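Local coordinates for Dot/Icm T4SS effector (Legionella pneumophila, PDB 6VVE), which acts as a Dot/Icm-secreted effector kinase of Legionella pneumophila that is activated by host inositol hexakisphosphate, at residues A[17-22]-A[26-31]; A[177-182]-A[191-196]. All coordinates share one frame; numbering follows the deposited sequence.

Contact 1: residues A[17-22]-A[26-31]. With IHP (inositol hexakisphosphate), chain B.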
loop_
_atom_site.group_PDB
_atom_site.type_symbol
_atom_site.label_atom_id
_atom_site.label_comp_id
_atom_site.label_asym_id
_atom_site.label_seq_id
_atom_site.Cartn_x
_atom_site.Cartn_y
_atom_site.Cartn_z
ATOM N N HIS A 17 -17.204 -16.128 5.916
ATOM C CA HIS A 17 -16.213 -15.835 6.937
ATOM C C HIS A 17 -15.519 -14.495 6.730
ATOM O O HIS A 17 -14.616 -14.161 7.511
ATOM C CB HIS A 17 -15.155 -16.941 6.974
ATOM C CG HIS A 17 -15.689 -18.279 7.360
ATOM N ND1 HIS A 17 -14.954 -19.437 7.235
ATOM C CD2 HIS A 17 -16.890 -18.648 7.865
ATOM C CE1 HIS A 17 -15.677 -20.461 7.654
ATOM N NE2 HIS A 17 -16.855 -20.008 8.042
ATOM N N TYR A 18 -15.909 -13.725 5.706
ATOM C CA TYR A 18 -15.186 -12.503 5.374
ATOM C C TYR A 18 -16.100 -11.379 4.895
ATOM O O TYR A 18 -15.854 -10.202 5.191
ATOM C CB TYR A 18 -14.120 -12.805 4.306
ATOM C CG TYR A 18 -12.992 -13.679 4.805
ATOM C CD1 TYR A 18 -12.031 -13.169 5.670
ATOM C CD2 TYR A 18 -12.894 -15.011 4.427
ATOM C CE1 TYR A 18 -10.993 -13.969 6.143
ATOM C CE2 TYR A 18 -11.868 -15.816 4.886
ATOM C CZ TYR A 18 -10.914 -15.285 5.742
ATOM O OH TYR A 18 -9.896 -16.087 6.218
ATOM N N LEU A 19 -17.158 -11.721 4.165
ATOM C CA LEU A 19 -18.007 -10.723 3.543
ATOM C C LEU A 19 -19.462 -10.990 3.890
ATOM O O LEU A 19 -19.828 -12.080 4.330
ATOM C CB LEU A 19 -17.832 -10.711 2.015
ATOM C CG LEU A 19 -16.438 -10.369 1.494
ATOM C CD1 LEU A 19 -16.333 -10.662 0.000
ATOM C CD2 LEU A 19 -16.107 -8.918 1.771
ATOM N N SER A 20 -20.292 -9.972 3.673
ATOM C CA SER A 20 -21.727 -10.116 3.883
ATOM C C SER A 20 -22.299 -11.166 2.939
ATOM O O SER A 20 -21.839 -11.334 1.803
ATOM C CB SER A 20 -22.431 -8.778 3.667
ATOM O OG SER A 20 -22.054 -8.213 2.423
ATOM N N GLU A 21 -23.312 -11.878 3.419
ATOM C CA GLU A 21 -23.937 -12.955 2.673
ATOM C C GLU A 21 -25.430 -12.694 2.528
ATOM O O GLU A 21 -26.080 -12.280 3.493
ATOM C CB GLU A 21 -23.720 -14.303 3.383
ATOM C CG GLU A 21 -23.442 -15.469 2.448
ATOM C CD GLU A 21 -22.149 -15.290 1.676
ATOM O OE1 GLU A 21 -21.953 -15.990 0.660
ATOM O OE2 GLU A 21 -21.329 -14.441 2.089
ATOM N N PRO A 22 -26.009 -12.917 1.337
ATOM C CA PRO A 22 -25.345 -13.284 0.077
ATOM C C PRO A 22 -24.633 -12.096 -0.558
ATOM O O PRO A 22 -24.872 -10.956 -0.163
ATOM C CB PRO A 22 -26.501 -13.770 -0.808
ATOM C CG PRO A 22 -27.638 -14.045 0.138
ATOM C CD PRO A 22 -27.474 -13.025 1.227
ATOM N N PHE A 26 -18.601 -10.063 -4.934
ATOM C CA PHE A 26 -17.335 -10.672 -4.562
ATOM C C PHE A 26 -17.563 -11.965 -3.792
ATOM O O PHE A 26 -18.509 -12.075 -3.003
ATOM C CB PHE A 26 -16.484 -9.719 -3.702
ATOM C CG PHE A 26 -16.139 -8.428 -4.380
ATOM C CD1 PHE A 26 -15.055 -8.352 -5.241
ATOM C CD2 PHE A 26 -16.887 -7.285 -4.153
ATOM C CE1 PHE A 26 -14.726 -7.168 -5.864
ATOM C CE2 PHE A 26 -16.564 -6.092 -4.778
ATOM C CZ PHE A 26 -15.479 -6.033 -5.630
ATOM N N LYS A 27 -16.674 -12.936 -4.021
ATOM C CA LYS A 27 -16.688 -14.212 -3.318
ATOM C C LYS A 27 -15.256 -14.580 -2.960
ATOM O O LYS A 27 -14.314 -14.209 -3.670
ATOM C CB LYS A 27 -17.311 -15.329 -4.159
ATOM C CG LYS A 27 -18.783 -15.133 -4.488
ATOM C CD LYS A 27 -19.672 -15.384 -3.274
ATOM C CE LYS A 27 -21.143 -15.188 -3.627
ATOM N NZ LYS A 27 -22.042 -15.386 -2.455
ATOM N N ILE A 28 -15.103 -15.336 -1.874
ATOM C CA ILE A 28 -13.806 -15.823 -1.419
ATOM C C ILE A 28 -13.790 -17.338 -1.565
ATOM O O ILE A 28 -14.697 -18.026 -1.068
ATOM C CB ILE A 28 -13.523 -15.420 0.039
ATOM C CG1 ILE A 28 -13.658 -13.909 0.219
ATOM C CG2 ILE A 28 -12.139 -15.898 0.452
ATOM C CD1 ILE A 28 -12.686 -13.096 -0.599
ATOM N N TYR A 29 -12.762 -17.859 -2.243
ATOM C CA TYR A 29 -12.639 -19.285 -2.493
ATOM C C TYR A 29 -11.244 -19.763 -2.116
ATOM O O TYR A 29 -10.250 -19.073 -2.373
ATOM C CB TYR A 29 -12.893 -19.635 -3.968
ATOM C CG TYR A 29 -14.263 -19.273 -4.480
ATOM C CD1 TYR A 29 -15.363 -20.072 -4.192
ATOM C CD2 TYR A 29 -14.459 -18.144 -5.265
ATOM C CE1 TYR A 29 -16.624 -19.754 -4.672
ATOM C CE2 TYR A 29 -15.710 -17.819 -5.748
ATOM C CZ TYR A 29 -16.790 -18.626 -5.447
ATOM O OH TYR A 29 -18.036 -18.293 -5.921
ATOM N N ARG A 30 -11.181 -20.954 -1.519
ATOM C CA ARG A 30 -9.932 -21.678 -1.329
ATOM C C ARG A 30 -9.821 -22.720 -2.436
ATOM O O ARG A 30 -10.674 -23.609 -2.544
ATOM C CB ARG A 30 -9.873 -22.338 0.047
ATOM C CG ARG A 30 -8.489 -22.892 0.394
ATOM C CD ARG A 30 -8.443 -23.530 1.792
ATOM N NE ARG A 30 -9.678 -24.231 2.125
ATOM C CZ ARG A 30 -10.483 -23.909 3.136
ATOM N NH1 ARG A 30 -10.187 -22.911 3.949
ATOM N NH2 ARG A 30 -11.585 -24.611 3.341
ATOM N N TYR A 31 -8.779 -22.608 -3.257
ATOM C CA TYR A 31 -8.574 -23.514 -4.381
ATOM C C TYR A 31 -7.110 -23.916 -4.439
ATOM O O TYR A 31 -6.240 -23.071 -4.661
ATOM C CB TYR A 31 -9.011 -22.860 -5.701
ATOM C CG TYR A 31 -8.555 -23.605 -6.939
ATOM C CD1 TYR A 31 -9.148 -24.805 -7.310
ATOM C CD2 TYR A 31 -7.535 -23.104 -7.737
ATOM C CE1 TYR A 31 -8.735 -25.488 -8.441
ATOM C CE2 TYR A 31 -7.117 -23.777 -8.869
ATOM C CZ TYR A 31 -7.721 -24.969 -9.216
ATOM O OH TYR A 31 -7.307 -25.642 -10.341
HETATM C C1 IHP B . -6.941 -22.538 8.166
HETATM C C2 IHP B . -7.506 -23.722 8.968
HETATM C C3 IHP B . -8.828 -23.358 9.646
HETATM C C4 IHP B . -9.851 -22.863 8.615
HETATM C C5 IHP B . -9.314 -21.605 7.906
HETATM C C6 IHP B . -7.965 -21.866 7.239
HETATM O O11 IHP B . -5.883 -23.005 7.350
HETATM P P1 IHP B . -4.350 -22.596 7.739
HETATM O O21 IHP B . -3.610 -22.182 6.491
HETATM O O31 IHP B . -4.355 -21.470 8.746
HETATM O O41 IHP B . -3.655 -23.807 8.357
HETATM O O12 IHP B . -6.553 -24.069 9.944
HETATM P P2 IHP B . -6.070 -25.644 10.058
HETATM O O22 IHP B . -6.624 -26.433 8.900
HETATM O O32 IHP B . -4.569 -25.695 10.026
HETATM O O42 IHP B . -6.583 -26.216 11.353
HETATM O O13 IHP B . -8.579 -22.321 10.551
HETATM P P3 IHP B . -9.222 -22.362 12.060
HETATM O O23 IHP B . -9.787 -23.744 12.344
HETATM O O33 IHP B . -8.121 -22.038 13.063
HETATM O O43 IHP B . -10.321 -21.330 12.187
HETATM O O14 IHP B . -11.053 -22.560 9.252
HETATM P P4 IHP B . -12.432 -23.187 8.602
HETATM O O24 IHP B . -12.379 -24.692 8.630
HETATM O O34 IHP B . -12.540 -22.737 7.154
HETATM O O44 IHP B . -13.629 -22.707 9.386
HETATM O O15 IHP B . -10.223 -21.208 6.926
HETATM P P5 IHP B . -11.049 -19.808 7.132
HETATM O O25 IHP B . -12.428 -19.946 6.517
HETATM O O35 IHP B . -11.191 -19.492 8.597
HETATM O O45 IHP B . -10.290 -18.692 6.449
HETATM O O16 IHP B . -7.418 -20.630 6.825
HETATM P P6 IHP B . -7.306 -20.297 5.215
HETATM O O26 IHP B . -5.906 -19.824 4.888
HETATM O O36 IHP B . -7.622 -21.534 4.411
HETATM O O46 IHP B . -8.310 -19.211 4.884
#

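Contact 2: residues A[177-182]-A[191-196]. With ADP (adenosine-5'-diphosphate), chain C.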
loop_
_atom_site.group_PDB
_atom_site.type_symbol
_atom_site.label_atom_id
_atom_site.label_comp_id
_atom_site.label_asym_id
_atom_site.label_seq_id
_atom_site.Cartn_x
_atom_site.Cartn_y
_atom_site.Cartn_z
ATOM N N TYR A 177 -4.945 6.916 -3.921
ATOM C CA TYR A 177 -4.785 6.059 -2.759
ATOM C C TYR A 177 -3.446 6.352 -2.088
ATOM O O TYR A 177 -2.464 6.692 -2.754
ATOM C CB TYR A 177 -4.836 4.582 -3.143
ATOM C CG TYR A 177 -6.134 4.113 -3.783
ATOM C CD1 TYR A 177 -7.242 3.824 -3.014
ATOM C CD2 TYR A 177 -6.226 3.951 -5.155
ATOM C CE1 TYR A 177 -8.426 3.388 -3.589
ATOM C CE2 TYR A 177 -7.399 3.502 -5.750
ATOM C CZ TYR A 177 -8.500 3.231 -4.957
ATOM O OH TYR A 177 -9.672 2.790 -5.536
ATOM N N TRP A 178 -3.395 6.202 -0.765
ATOM C CA TRP A 178 -2.120 6.338 -0.072
ATOM C C TRP A 178 -2.093 5.478 1.188
ATOM O O TRP A 178 -3.134 5.069 1.727
ATOM C CB TRP A 178 -1.815 7.810 0.252
ATOM C CG TRP A 178 -2.774 8.519 1.174
ATOM C CD1 TRP A 178 -2.655 8.654 2.529
ATOM C CD2 TRP A 178 -3.954 9.243 0.806
ATOM N NE1 TRP A 178 -3.701 9.394 3.028
ATOM C CE2 TRP A 178 -4.514 9.763 1.990
ATOM C CE3 TRP A 178 -4.604 9.492 -0.412
ATOM C CZ2 TRP A 178 -5.697 10.507 1.994
ATOM C CZ3 TRP A 178 -5.770 10.232 -0.403
ATOM C CH2 TRP A 178 -6.303 10.733 0.787
ATOM N N HIS A 179 -0.869 5.209 1.650
ATOM C CA HIS A 179 -0.663 4.384 2.844
ATOM C C HIS A 179 -1.090 5.157 4.085
ATOM O O HIS A 179 -0.724 6.331 4.229
ATOM C CB HIS A 179 0.812 3.993 2.928
ATOM C CG HIS A 179 1.090 2.826 3.825
ATOM N ND1 HIS A 179 0.706 2.794 5.148
ATOM C CD2 HIS A 179 1.727 1.656 3.586
ATOM C CE1 HIS A 179 1.088 1.649 5.682
ATOM N NE2 HIS A 179 1.706 0.939 4.754
ATOM N N PRO A 180 -1.848 4.545 5.003
ATOM C CA PRO A 180 -2.309 5.299 6.188
ATOM C C PRO A 180 -1.224 5.567 7.226
ATOM O O PRO A 180 -1.422 6.436 8.094
ATOM C CB PRO A 180 -3.416 4.402 6.773
ATOM C CG PRO A 180 -3.029 2.999 6.317
ATOM C CD PRO A 180 -2.396 3.173 4.952
ATOM N N ASP A 181 -0.096 4.852 7.185
ATOM C CA ASP A 181 0.966 5.028 8.176
ATOM C C ASP A 181 2.305 4.647 7.535
ATOM O O ASP A 181 2.901 3.600 7.816
ATOM C CB ASP A 181 0.703 4.200 9.437
ATOM C CG ASP A 181 1.777 4.403 10.507
ATOM O OD1 ASP A 181 2.516 5.419 10.432
ATOM O OD2 ASP A 181 1.890 3.545 11.417
ATOM N N LEU A 182 2.802 5.516 6.656
ATOM C CA LEU A 182 4.123 5.323 6.065
ATOM C C LEU A 182 4.854 6.659 6.031
ATOM O O LEU A 182 6.004 6.755 6.470
ATOM C CB LEU A 182 4.017 4.722 4.666
ATOM C CG LEU A 182 5.341 4.450 3.956
ATOM C CD1 LEU A 182 6.249 3.564 4.804
ATOM C CD2 LEU A 182 5.091 3.799 2.593
ATOM N N PRO A 191 9.544 4.135 9.029
ATOM C CA PRO A 191 10.323 3.141 8.269
ATOM C C PRO A 191 10.010 1.708 8.644
ATOM O O PRO A 191 10.259 0.807 7.836
ATOM C CB PRO A 191 11.783 3.492 8.604
ATOM C CG PRO A 191 11.742 4.885 9.159
ATOM C CD PRO A 191 10.404 5.007 9.850
ATOM N N GLN A 192 9.469 1.466 9.839
ATOM C CA GLN A 192 9.188 0.101 10.260
ATOM C C GLN A 192 8.151 -0.573 9.370
ATOM O O GLN A 192 8.035 -1.801 9.388
ATOM C CB GLN A 192 8.716 0.082 11.722
ATOM C CG GLN A 192 7.357 0.722 11.974
ATOM C CD GLN A 192 7.437 2.218 12.223
ATOM O OE1 GLN A 192 8.386 2.883 11.809
ATOM N NE2 GLN A 192 6.434 2.756 12.908
ATOM N N ASN A 193 7.380 0.199 8.607
ATOM C CA ASN A 193 6.381 -0.358 7.710
ATOM C C ASN A 193 6.929 -0.618 6.308
ATOM O O ASN A 193 6.150 -0.932 5.403
ATOM C CB ASN A 193 5.164 0.570 7.642
ATOM C CG ASN A 193 4.377 0.582 8.945
ATOM O OD1 ASN A 193 4.436 -0.369 9.732
ATOM N ND2 ASN A 193 3.651 1.658 9.185
ATOM N N LEU A 194 8.233 -0.479 6.113
ATOM C CA LEU A 194 8.914 -0.923 4.910
ATOM C C LEU A 194 9.721 -2.171 5.249
ATOM O O LEU A 194 10.527 -2.157 6.189
ATOM C CB LEU A 194 9.841 0.158 4.361
ATOM C CG LEU A 194 9.205 1.444 3.853
ATOM C CD1 LEU A 194 10.293 2.426 3.420
ATOM C CD2 LEU A 194 8.248 1.165 2.709
ATOM N N ILE A 195 9.501 -3.246 4.497
ATOM C CA ILE A 195 10.186 -4.515 4.708
ATOM C C ILE A 195 10.891 -4.898 3.412
ATOM O O ILE A 195 10.270 -4.915 2.341
ATOM C CB ILE A 195 9.214 -5.626 5.140
ATOM C CG1 ILE A 195 8.307 -5.151 6.273
ATOM C CG2 ILE A 195 9.993 -6.866 5.568
ATOM C CD1 ILE A 195 9.038 -4.779 7.543
ATOM N N ALA A 196 12.178 -5.214 3.512
ATOM C CA ALA A 196 12.967 -5.656 2.372
ATOM C C ALA A 196 13.022 -7.177 2.352
ATOM O O ALA A 196 13.385 -7.803 3.354
ATOM C CB ALA A 196 14.382 -5.079 2.426
HETATM P PB ADP C . 2.725 -1.178 13.254
HETATM O O1B ADP C . 3.459 -0.122 12.451
HETATM O O2B ADP C . 3.570 -1.815 14.325
HETATM O O3B ADP C . 1.334 -0.772 13.709
HETATM P PA ADP C . 1.938 -3.824 12.578
HETATM O O1A ADP C . 1.105 -4.295 11.415
HETATM O O2A ADP C . 1.331 -3.771 13.955
HETATM O O3A ADP C . 2.464 -2.356 12.177
HETATM O "O5'" ADP C . 3.234 -4.762 12.624
HETATM C "C5'" ADP C . 4.056 -4.851 13.776
HETATM C "C4'" ADP C . 5.205 -5.786 13.501
HETATM O "O4'" ADP C . 4.747 -7.116 13.184
HETATM C "C3'" ADP C . 6.092 -5.334 12.317
HETATM O "O3'" ADP C . 7.133 -4.473 12.692
HETATM C "C2'" ADP C . 6.616 -6.675 11.760
HETATM O "O2'" ADP C . 7.859 -6.999 12.355
HETATM C "C1'" ADP C . 5.543 -7.707 12.150
HETATM N N9 ADP C . 4.734 -7.989 10.947
HETATM C C8 ADP C . 3.618 -7.319 10.587
HETATM N N7 ADP C . 3.118 -7.811 9.424
HETATM C C5 ADP C . 3.926 -8.812 9.037
HETATM C C6 ADP C . 3.971 -9.753 7.902
HETATM N N6 ADP C . 3.019 -9.708 6.950
HETATM N N1 ADP C . 4.983 -10.656 7.856
HETATM C C2 ADP C . 5.939 -10.705 8.814
HETATM N N3 ADP C . 5.949 -9.873 9.872
HETATM C C4 ADP C . 4.990 -8.928 10.039
#

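Contact 1: residues A[17-22]-A[26-31]
L19 pushes one methyl into strand 26-30: its CD1 lies 3.8 Å from F26 CB and 4.2 Å from I28 CG1, meeting two residues that are two positions apart along the strand. Next to it the Y18 ring offers CD2 to I28 CG2 at 4.1 Å, the two side chains crossing at about a right angle. All four residues are buried, which makes this apolar end the tightly packed half. The outer half is looser. K27 starts out away from the loop, but its chain bends at chi2 (-74°) and then runs extended, bringing NZ back to E21 OE1; at 3.2 Å this is a salt bridge with a weak hydrogen bond, on the solvent side, where E21 is exposed and K27 partly so.

The contact also forms part of the inositol hexakisphosphate pocket. Two consecutive loop residues hold the same phosphate, P5: H17 ND1 donates to O25 (2.7 Å, N-H...O angle 166°) from the ring edge, and Y18 OH donates to O45 at 2.6 Å. R30, on the strand, takes the adjacent phosphate, with NH1 reaching O36 of P6 at 2.9 Å and 154°. Loop and strand are thus joined by the ligand as well as by packing.

Strand 26-30 lies between strands 12-13 and 34-41 of an antiparallel sheet. Helix 102-121 packs alongside: I113 touches both L19 and F26, and N109 ND2 bonds to Y18 O.

Contact 2: residues A[177-182]-A[191-196]
The amide nitrogen ND2 of N193 is approached by three oxygens, the nearest of them D181 O. That hydrogen bond is modelled at 2.5 Å, too short to take literally, with an N-H...O angle of 151°; D205 OD2 adds a weak one, while D181 OD2 stands 3.4 Å from ND2. The sequence H179-P180-D181 followed by N193 resembles the catalytic loop of protein kinases, the HRD-type motif and its downstream asparagine, here with a longer segment between. By that analogy D181 probably corresponds to the HRD aspartate and D205 to the DFG aspartate.

N193 CG lies beside its backbone N (chi1 -70°), bringing the amide to D181 O. The D181 carboxylate and the N193 amide stand nearly perpendicular, their planes 88° apart, and D181 OD1 is engaged by S190 OG. With its nitrogen turned to the loop, the N193 amide has OD1 2.9 Å from O1B of the ADP beta-phosphate, within the nucleotide pocket.

The apolar part is L182 CD1 against L194 CD2 at 3.8 Å; these side chains cross at about a right angle, and both touch F165 of helix 159-174.

H179 has both ring nitrogens bonded, which fixes the rotation of its ring: NE2 pairs with I204 O, and ND1 accepts D181 N at 3.0 Å. L182 CB sits over one face of this ring, 3.6 Å from its plane and nearer its periphery than its centre.

Contacts 1 and 2 belong to different ligand sites of one chain, the first to the inositol hexakisphosphate pocket and the second to the nucleotide site. Their centres are 27 Å apart and their nearest atoms about 11 Å, so neither touches the other. Two elements span the interval. Strand 91-96 supplies K91 to inositol hexakisphosphate and K94 to ADP; helix 102-121 packs on L19 and F26 of contact 1, and its F118 meets the ring of Y177. At the nucleotide end, the D181 side chain of contact 2 lies about 7 Å from the bound manganese ion.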